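Local structure of Dot/Icm T4SS effector (Legionella pneumophila, 6VVE) at residues A[187-192]-A[233-238]. The protein is an effector kinase of the Dot/Icm type IV secretion system that binds ADP and is activated by host inositol hexakisphosphate. Residues are numbered along the deposited sequence; the frame is centred on the assembly and turned at random.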
# COMPACT_ATOMS: atom_id res chain seq x y z
N TYR A 187 12.10 12.62 7.09
CA TYR A 187 13.05 13.27 6.20
C TYR A 187 13.21 12.55 4.87
O TYR A 187 14.00 13.01 4.03
CB TYR A 187 14.42 13.37 6.90
CG TYR A 187 14.40 14.23 8.13
CD1 TYR A 187 14.50 15.62 8.05
CD2 TYR A 187 14.29 13.67 9.40
CE1 TYR A 187 14.48 16.41 9.18
CE2 TYR A 187 14.27 14.45 10.54
CZ TYR A 187 14.36 15.82 10.42
OH TYR A 187 14.34 16.61 11.54
N HIS A 188 12.49 11.45 4.66
CA HIS A 188 12.61 10.66 3.44
C HIS A 188 11.23 10.45 2.85
O HIS A 188 10.34 9.90 3.51
CB HIS A 188 13.28 9.31 3.71
CG HIS A 188 13.12 8.33 2.59
ND1 HIS A 188 11.96 7.61 2.38
CD2 HIS A 188 13.98 7.94 1.61
CE1 HIS A 188 12.11 6.83 1.33
NE2 HIS A 188 13.32 7.01 0.85
N ILE A 189 11.05 10.89 1.61
CA ILE A 189 9.84 10.62 0.84
C ILE A 189 10.28 10.15 -0.54
O ILE A 189 11.26 10.65 -1.10
CB ILE A 189 8.95 11.88 0.73
CG1 ILE A 189 7.59 11.53 0.14
CG2 ILE A 189 9.63 12.94 -0.13
CD1 ILE A 189 6.68 10.84 1.10
N SER A 190 9.55 9.18 -1.09
CA SER A 190 9.79 8.63 -2.42
C SER A 190 8.58 8.94 -3.29
O SER A 190 7.71 8.08 -3.50
CB SER A 190 10.06 7.13 -2.37
OG SER A 190 11.19 6.84 -1.55
N PRO A 191 8.47 10.17 -3.81
CA PRO A 191 7.27 10.54 -4.57
C PRO A 191 7.06 9.70 -5.82
O PRO A 191 5.93 9.61 -6.30
CB PRO A 191 7.51 12.01 -4.93
CG PRO A 191 8.59 12.48 -4.01
CD PRO A 191 9.45 11.27 -3.74
N GLN A 192 8.12 9.08 -6.35
CA GLN A 192 7.97 8.30 -7.57
C GLN A 192 7.04 7.11 -7.38
O GLN A 192 6.57 6.54 -8.37
CB GLN A 192 9.35 7.81 -8.06
CG GLN A 192 10.03 6.79 -7.16
CD GLN A 192 10.86 7.42 -6.06
OE1 GLN A 192 10.63 8.56 -5.65
NE2 GLN A 192 11.84 6.67 -5.56
N LEU A 233 0.98 10.63 7.68
CA LEU A 233 1.15 12.03 8.06
C LEU A 233 2.34 12.65 7.35
O LEU A 233 2.29 13.83 6.95
CB LEU A 233 1.31 12.14 9.57
CG LEU A 233 1.41 13.53 10.18
CD1 LEU A 233 0.11 14.29 10.02
CD2 LEU A 233 1.81 13.44 11.66
N TYR A 234 3.43 11.88 7.19
CA TYR A 234 4.62 12.41 6.53
C TYR A 234 4.32 12.76 5.07
O TYR A 234 4.74 13.81 4.57
CB TYR A 234 5.76 11.40 6.57
CG TYR A 234 6.08 10.83 7.94
CD1 TYR A 234 5.70 11.48 9.11
CD2 TYR A 234 6.81 9.65 8.05
CE1 TYR A 234 5.99 10.95 10.34
CE2 TYR A 234 7.12 9.11 9.29
CZ TYR A 234 6.70 9.76 10.43
OH TYR A 234 7.01 9.21 11.65
N VAL A 235 3.59 11.88 4.37
CA VAL A 235 3.25 12.13 2.98
C VAL A 235 2.43 13.41 2.85
O VAL A 235 2.73 14.29 2.03
CB VAL A 235 2.51 10.92 2.38
CG1 VAL A 235 2.07 11.22 0.95
CG2 VAL A 235 3.38 9.67 2.43
N TYR A 236 1.39 13.54 3.68
CA TYR A 236 0.51 14.69 3.55
C TYR A 236 1.24 16.00 3.85
O TYR A 236 1.10 16.98 3.11
CB TYR A 236 -0.70 14.55 4.47
CG TYR A 236 -1.74 15.61 4.21
CD1 TYR A 236 -2.66 15.47 3.17
CD2 TYR A 236 -1.80 16.76 4.99
CE1 TYR A 236 -3.61 16.44 2.93
CE2 TYR A 236 -2.76 17.73 4.75
CZ TYR A 236 -3.65 17.57 3.72
OH TYR A 236 -4.60 18.54 3.46
N ASN A 237 2.01 16.03 4.94
CA ASN A 237 2.68 17.27 5.34
C ASN A 237 3.79 17.64 4.36
O ASN A 237 4.06 18.83 4.17
CB ASN A 237 3.23 17.14 6.75
CG ASN A 237 2.18 17.43 7.81
OD1 ASN A 237 2.13 18.53 8.37
ND2 ASN A 237 1.32 16.45 8.08
N PHE A 238 4.44 16.66 3.75
CA PHE A 238 5.45 16.97 2.74
C PHE A 238 4.83 17.69 1.55
O PHE A 238 5.42 18.62 1.00
CB PHE A 238 6.16 15.70 2.28
CG PHE A 238 7.18 15.94 1.20
CD1 PHE A 238 8.42 16.49 1.51
CD2 PHE A 238 6.90 15.64 -0.13
CE1 PHE A 238 9.36 16.72 0.52
CE2 PHE A 238 7.85 15.86 -1.12
CZ PHE A 238 9.08 16.41 -0.79
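Ile189 reaches from the segment 187-192 onto helix 231-239 and uses its two methyl groups separately, one on Phe238 and one on Val235. Its CG2 sits over the centre of one face of the Phe238 ring, 3.6 Å from the centroid, a CH-pi contact in which the methyl meets all six ring carbons. The longer branch goes to the helix: with CG1 anti to the backbone N (chi1 -170°), CD1 comes to 3.7 Å from Val235 CG2, the two side chains crossing at about a right angle. Phe238 has its own CG anti to the backbone N (chi1 178°), which carries the ring out from the helix to lie against Ile189. Val235 lies one turn earlier and is buried, whereas Phe238 is exposed and also touches Arg253 of helix 253-262. Ser190 OG is hydrogen-bonded to Asp181 OD1, within a His-Pro-Asp sequence that probably corresponds to the HRD motif of protein kinases; the contact thus probably packs the catalytic loop on a C-lobe helix. Everything that meets here is carbon, which implies van der Waals and modest hydrophobic packing on a partly solvent-exposed side of the helix, specific in position but not directional like a hydrogen bond.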